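Fatty Acid Kinase (Fak) B3 protein (Streptococcus pneumoniae, PDB 6CNG) binds long-chain fatty acids, here holding linoleic acid, and probably presents them for phosphorylation as the carrier subunit of a fatty acid kinase. Local coordinates at residues 149-152 with 153-157; 170-173 with 174-177. All coordinates share one frame; numbering follows the deposited sequence.

Contact 1: 149-152 with 153-157; sequences VEKL and NDLID
Lys151 reaches forward along its helix to touch both Asp154 and Leu155, one turn on. Its CG stands anti to the backbone N (chi1 180°), but the chain then bends at chi2 and chi3, which lays the aliphatic part against Leu155, with CD 3.9 Å from Leu155 CG. The Lys151 side chain crosses that of Asp154 at about a right angle, and its NZ makes a long salt bridge to Asp154 OD2 at 3.9 Å besides bonding a glycerol, probably from the crystallisation liquor; that carboxylate oxygen is also paired with Arg248.

Glu150 stretches out past Asp154, its CG 4.1 Å from Asp154 OD1, and the two acid planes stand 79° apart. Their like charges, with Glu150 OE1 and Asp154 OD2 4.5 Å apart, are probably eased by Arg248 and by Lys277, which pairs with Glu150 OE2. A water also lies between the acids, 2.7 Å from Asp154 OD1.

On the inward side Leu152 and Ile156 face strand 23-28, while the amide of Asn153 bonds the backbone of Thr38 and Ala40. Beneath these side chains run regular i to i+4 bonds, such as Leu155 N to Lys151 O at 2.8 Å. The pattern is that of an amphipathic alpha-helix, 143-157, laid with its apolar face on a beta-sheet of the DegV fold.

Contact 2: 170-173 with 174-177; sequences TAYQ and EKTK. With NA (sodium ion), chain D.
Contacts round the Tyr172 ring join it to Thr176 and Lys175 near the C-terminal end of helix 162-174. The methyl of Thr176 makes a CH-pi contact over one face of the Tyr172 ring, CG2 lying 3.7 Å from the ring centroid and displaced toward the rim on the CE2 side. Thr176 chi1 of 60° puts CG2 anti to its own carbonyl carbon, over the ring, and turns OG1 away from it. At the ring's edge, in its plane, comes the ammonium of Lys175, with NZ 3.8 Å from CD1; the lysine chain bends at chi3 and chi4 to fold back along the helix. The phenol OH bonds Glu299, on neighbouring strand 294-300.

Backbone hydrogen bonds tighten from the i to i+4 spacing to i to i+3: Glu174 N to Ala171 O at 3.0 Å and Lys175 N to Tyr172 O at 2.7 Å. Both donors sit well above the carbonyl planes and the bonds are bent, about 140° at the hydrogen. This tightened turn carries the chain, through Lys175, into strand 176-182 of the six-stranded mixed sheet.

From this stretch the sodium takes two main-chain oxygens, Thr176 O at 2.3 Å and Gln173 O at 2.8 Å, with a water and the Glu144 carboxylate as further ligands. The extended Gln173 side chain donates from NE2 to Asp137 O and, weakly, to that metal-bound water, 3.4 Å from NE2.

Overall arrangement
The two contacts lie on successive helices that pack side by side, their centres about 13 Å apart, and they meet where Lys151 CG comes within 3.5 Å of Tyr172 CD2. Contact 1 is the more buried: it belongs to the body of helix 143-157, against strand 23-28 of one sheet, and its charged residues gather along one flank. Contact 2 is only partly buried and marks a change of element, from helix 162-174 into a strand of the other sheet. Its chemistry differs accordingly, with main-chain carbonyls turned to a metal ion, where contact 1 sets carboxylates against lysine and arginine. Glu144, also on helix 143-157, ties that helix to the sodium site.

Contact 1: 149-152 with 153-157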
ATOM      1  N   VAL A 149      -2.915  -7.134  -5.139  1.00 13.41           N
ATOM      2  CA  VAL A 149      -4.324  -7.479  -5.091  1.00 15.90           C
ATOM      3  C   VAL A 149      -4.899  -7.629  -6.487  1.00 11.57           C
ATOM      4  O   VAL A 149      -5.662  -8.555  -6.764  1.00 12.60           O
ATOM      5  CB  VAL A 149      -5.037  -6.418  -4.246  1.00 14.70           C
ATOM      6  CG1 VAL A 149      -6.456  -6.320  -4.628  1.00 23.99           C
ATOM      7  CG2 VAL A 149      -4.880  -6.788  -2.802  1.00 16.46           C
ATOM      8  N   GLU A 150      -4.544  -6.729  -7.388  1.00 11.26           N
ATOM      9  CA  GLU A 150      -4.934  -6.887  -8.769  1.00 13.14           C
ATOM     10  C   GLU A 150      -4.453  -8.216  -9.331  1.00 12.99           C
ATOM     11  O   GLU A 150      -5.185  -8.890 -10.063  1.00 13.03           O
ATOM     12  CB  GLU A 150      -4.364  -5.738  -9.588  1.00 13.25           C
ATOM     13  CG  GLU A 150      -4.474  -6.012 -11.074  1.00 16.55           C
ATOM     14  CD  GLU A 150      -4.072  -4.845 -11.949  1.00 17.72           C
ATOM     15  OE1 GLU A 150      -4.334  -4.901 -13.169  1.00 18.13           O
ATOM     16  OE2 GLU A 150      -3.514  -3.875 -11.405  1.00 18.52           O
ATOM     17  N   LYS A 151      -3.224  -8.605  -9.013  1.00 11.51           N
ATOM     18  CA  LYS A 151      -2.693  -9.833  -9.560  1.00 11.24           C
ATOM     19  C   LYS A 151      -3.391 -11.047  -8.983  1.00 13.26           C
ATOM     20  O   LYS A 151      -3.657 -12.011  -9.699  1.00 14.79           O
ATOM     21  CB  LYS A 151      -1.204  -9.909  -9.294  1.00 12.91           C
ATOM     22  CG  LYS A 151      -0.580 -11.177  -9.836  1.00 12.32           C
ATOM     23  CD  LYS A 151      -0.775 -11.385 -11.325  1.00 14.79           C
ATOM     24  CE  LYS A 151      -0.281 -10.232 -12.132  1.00 18.26           C
ATOM     25  NZ  LYS A 151      -0.003 -10.570 -13.557  1.00 29.17           N
ATOM     26  N   LEU A 152      -3.665 -11.050  -7.697  1.00 11.70           N
ATOM     27  CA  LEU A 152      -4.404 -12.174  -7.169  1.00 11.49           C
ATOM     28  C   LEU A 152      -5.708 -12.348  -7.936  1.00 14.86           C
ATOM     29  O   LEU A 152      -6.071 -13.467  -8.319  1.00 12.24           O
ATOM     30  CB  LEU A 152      -4.673 -11.945  -5.701  1.00 12.56           C
ATOM     31  CG  LEU A 152      -3.494 -12.006  -4.759  1.00 14.94           C
ATOM     32  CD1 LEU A 152      -3.856 -11.550  -3.394  1.00 15.77           C
ATOM     33  CD2 LEU A 152      -2.995 -13.432  -4.691  1.00 13.82           C
ATOM     34  N   ASN A 153      -6.402 -11.241  -8.199  1.00 11.84           N
ATOM     35  CA  ASN A 153      -7.643 -11.298  -8.946  1.00 11.62           C
ATOM     36  C   ASN A 153      -7.415 -11.819 -10.345  1.00 11.83           C
ATOM     37  O   ASN A 153      -8.167 -12.660 -10.831  1.00 14.07           O
ATOM     38  CB  ASN A 153      -8.264  -9.907  -9.008  1.00 15.37           C
ATOM     39  CG  ASN A 153      -9.723  -9.944  -9.430  1.00 14.62           C
ATOM     40  OD1 ASN A 153     -10.538 -10.596  -8.783  1.00 13.81           O
ATOM     41  ND2 ASN A 153     -10.054  -9.242 -10.509  1.00 16.34           N
ATOM     42  N   ASP A 154      -6.408 -11.291 -11.025  1.00 15.53           N
ATOM     43  CA  ASP A 154      -6.008 -11.830 -12.312  1.00 15.98           C
ATOM     44  C   ASP A 154      -5.872 -13.350 -12.241  1.00 17.67           C
ATOM     45  O   ASP A 154      -6.494 -14.079 -13.016  1.00 19.86           O
ATOM     46  CB  ASP A 154      -4.661 -11.226 -12.706  1.00 18.27           C
ATOM     47  CG  ASP A 154      -4.748  -9.814 -13.234  1.00 22.20           C
ATOM     48  OD1 ASP A 154      -5.844  -9.218 -13.311  1.00 23.18           O
ATOM     49  OD2 ASP A 154      -3.660  -9.301 -13.577  1.00 27.33           O
ATOM     50  N   LEU A 155      -5.044 -13.838 -11.310  1.00 14.56           N
ATOM     51  CA  LEU A 155      -4.743 -15.264 -11.229  1.00 15.24           C
ATOM     52  C   LEU A 155      -5.993 -16.092 -11.017  1.00 16.02           C
ATOM     53  O   LEU A 155      -6.085 -17.200 -11.547  1.00 17.68           O
ATOM     54  CB  LEU A 155      -3.731 -15.563 -10.124  1.00 15.07           C
ATOM     55  CG  LEU A 155      -2.423 -14.780 -10.172  1.00 15.80           C
ATOM     56  CD1 LEU A 155      -1.750 -14.820  -8.864  1.00 14.42           C
ATOM     57  CD2 LEU A 155      -1.517 -15.291 -11.239  1.00 18.62           C
ATOM     58  N   ILE A 156      -6.951 -15.598 -10.227  1.00 13.80           N
ATOM     59  CA  ILE A 156      -8.172 -16.362 -10.010  1.00 14.24           C
ATOM     60  C   ILE A 156      -9.029 -16.378 -11.262  1.00 16.25           C
ATOM     61  O   ILE A 156      -9.576 -17.423 -11.643  1.00 20.42           O
ATOM     62  CB  ILE A 156      -8.960 -15.830  -8.815  1.00 14.25           C
ATOM     63  CG1 ILE A 156      -8.175 -15.987  -7.532  1.00 14.32           C
ATOM     64  CG2 ILE A 156     -10.210 -16.598  -8.707  1.00 18.76           C
ATOM     65  CD1 ILE A 156      -8.750 -15.205  -6.349  1.00 11.92           C
ATOM     66  N   ASP A 157      -9.183 -15.225 -11.911  1.00 13.91           N
ATOM     67  CA  ASP A 157      -9.845 -15.158 -13.206  1.00 17.96           C
ATOM     68  C   ASP A 157      -9.238 -16.142 -14.183  1.00 16.10           C
ATOM     69  O   ASP A 157      -9.932 -16.691 -15.038  1.00 17.37           O
ATOM     70  CB  ASP A 157      -9.723 -13.739 -13.773  1.00 18.83           C
ATOM     71  CG  ASP A 157     -10.748 -13.444 -14.853  1.00 23.61           C
ATOM     72  OD1 ASP A 157     -11.931 -13.787 -14.691  1.00 27.35           O
ATOM     73  OD2 ASP A 157     -10.379 -12.830 -15.868  1.00 29.57           O
TER
HETATM   74  O   HOH W   1      -5.850  -6.609 -14.144  1.00 23.82           O

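Contact 2: 170-173 with 174-177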
ATOM      1  N   THR A 170       3.574 -15.592  -4.981  1.00 16.39           N
ATOM      2  CA  THR A 170       4.891 -15.524  -4.379  1.00 17.63           C
ATOM      3  C   THR A 170       5.931 -15.142  -5.418  1.00 13.24           C
ATOM      4  O   THR A 170       6.788 -14.290  -5.169  1.00 15.87           O
ATOM      5  CB  THR A 170       5.221 -16.851  -3.719  1.00 14.69           C
ATOM      6  OG1 THR A 170       4.229 -17.154  -2.722  1.00 17.07           O
ATOM      7  CG2 THR A 170       6.522 -16.738  -3.050  1.00 17.92           C
ATOM      8  N   ALA A 171       5.830 -15.714  -6.606  1.00 14.10           N
ATOM      9  CA  ALA A 171       6.743 -15.354  -7.671  1.00 13.01           C
ATOM     10  C   ALA A 171       6.533 -13.920  -8.104  1.00 14.65           C
ATOM     11  O   ALA A 171       7.501 -13.190  -8.305  1.00 17.87           O
ATOM     12  CB  ALA A 171       6.552 -16.297  -8.848  1.00 17.58           C
ATOM     13  N   TYR A 172       5.276 -13.483  -8.211  1.00 15.95           N
ATOM     14  CA  TYR A 172       5.006 -12.135  -8.689  1.00 15.07           C
ATOM     15  C   TYR A 172       5.560 -11.098  -7.730  1.00 13.34           C
ATOM     16  O   TYR A 172       6.024 -10.039  -8.146  1.00 13.83           O
ATOM     17  CB  TYR A 172       3.502 -11.949  -8.872  1.00 13.53           C
ATOM     18  CG  TYR A 172       3.096 -10.583  -9.413  1.00 11.26           C
ATOM     19  CD1 TYR A 172       3.418 -10.206 -10.694  1.00 11.40           C
ATOM     20  CD2 TYR A 172       2.374  -9.688  -8.642  1.00 11.30           C
ATOM     21  CE1 TYR A 172       3.064  -8.987 -11.173  1.00 13.90           C
ATOM     22  CE2 TYR A 172       2.003  -8.469  -9.123  1.00 11.03           C
ATOM     23  CZ  TYR A 172       2.343  -8.118 -10.387  1.00 13.84           C
ATOM     24  OH  TYR A 172       1.981  -6.895 -10.889  1.00 13.15           O
ATOM     25  N   GLN A 173       5.507 -11.384  -6.439  1.00 12.81           N
ATOM     26  CA  GLN A 173       6.020 -10.464  -5.440  1.00 14.75           C
ATOM     27  C   GLN A 173       7.530 -10.236  -5.564  1.00 12.52           C
ATOM     28  O   GLN A 173       8.029  -9.219  -5.088  1.00 19.61           O
ATOM     29  CB  GLN A 173       5.607 -10.961  -4.053  1.00 12.92           C
ATOM     30  CG  GLN A 173       5.921  -9.983  -2.973  1.00 18.23           C
ATOM     31  CD  GLN A 173       5.410 -10.414  -1.618  1.00 18.06           C
ATOM     32  OE1 GLN A 173       4.976 -11.553  -1.436  1.00 24.48           O
ATOM     33  NE2 GLN A 173       5.488  -9.515  -0.651  1.00 17.47           N
ATOM     34  N   GLU A 174       8.265 -11.124  -6.215  1.00 12.28           N
ATOM     35  CA  GLU A 174       9.651 -10.825  -6.513  1.00 17.50           C
ATOM     36  C   GLU A 174       9.772  -9.806  -7.631  1.00 19.43           C
ATOM     37  O   GLU A 174      10.801  -9.136  -7.716  1.00 20.06           O
ATOM     38  CB  GLU A 174      10.374 -12.109  -6.912  1.00 17.88           C
ATOM     39  CG  GLU A 174      10.240 -13.244  -5.918  1.00 21.25           C
ATOM     40  CD  GLU A 174      10.651 -14.595  -6.501  1.00 34.08           C
ATOM     41  OE1 GLU A 174      11.181 -14.617  -7.633  1.00 38.61           O
ATOM     42  OE2 GLU A 174      10.442 -15.645  -5.843  1.00 36.71           O
ATOM     43  N   LYS A 175       8.731  -9.678  -8.469  1.00 15.66           N
ATOM     44  CA  LYS A 175       8.690  -8.816  -9.643  1.00 17.06           C
ATOM     45  C   LYS A 175       8.138  -7.433  -9.348  1.00 12.14           C
ATOM     46  O   LYS A 175       8.036  -6.630 -10.267  1.00 16.33           O
ATOM     47  CB  LYS A 175       7.767  -9.393 -10.748  1.00 21.74           C
ATOM     48  CG  LYS A 175       8.254 -10.619 -11.509  1.00 37.27           C
ATOM     49  CD  LYS A 175       7.143 -11.196 -12.427  1.00 44.19           C
ATOM     50  CE  LYS A 175       6.982 -12.731 -12.289  1.00 36.57           C
ATOM     51  NZ  LYS A 175       5.600 -13.143 -11.864  1.00 21.58           N
ATOM     52  N   THR A 176       7.746  -7.156  -8.114  1.00 14.25           N
ATOM     53  CA  THR A 176       7.089  -5.913  -7.755  1.00 14.02           C
ATOM     54  C   THR A 176       7.922  -5.147  -6.736  1.00 16.88           C
ATOM     55  O   THR A 176       8.553  -5.743  -5.847  1.00 17.09           O
ATOM     56  CB  THR A 176       5.666  -6.150  -7.202  1.00 14.48           C
ATOM     57  OG1 THR A 176       5.704  -6.962  -6.028  1.00 19.34           O
ATOM     58  CG2 THR A 176       4.819  -6.821  -8.213  1.00 17.37           C
ATOM     59  N   LYS A 177       7.898  -3.820  -6.873  1.00 14.17           N
ATOM     60  CA  LYS A 177       8.686  -2.915  -6.053  1.00 12.02           C
ATOM     61  C   LYS A 177       7.854  -1.677  -5.704  1.00 10.73           C
ATOM     62  O   LYS A 177       6.764  -1.468  -6.238  1.00 12.35           O
ATOM     63  CB  LYS A 177       9.992  -2.547  -6.780  1.00 18.18           C
ATOM     64  CG  LYS A 177      10.896  -3.777  -7.209  1.00 17.65           C
ATOM     65  CD  LYS A 177      11.672  -4.440  -6.078  1.00 21.56           C
ATOM     66  CE  LYS A 177      12.392  -5.770  -6.492  1.00 24.59           C
ATOM     67  NZ  LYS A 177      12.988  -6.539  -5.340  1.00 23.57           N
TER
HETATM   68 NA    NA D 302       8.417  -6.794  -3.788  1.00 27.90          NA
HETATM   69  O   HOH W   2       7.906  -7.273  -1.638  1.00 20.67           O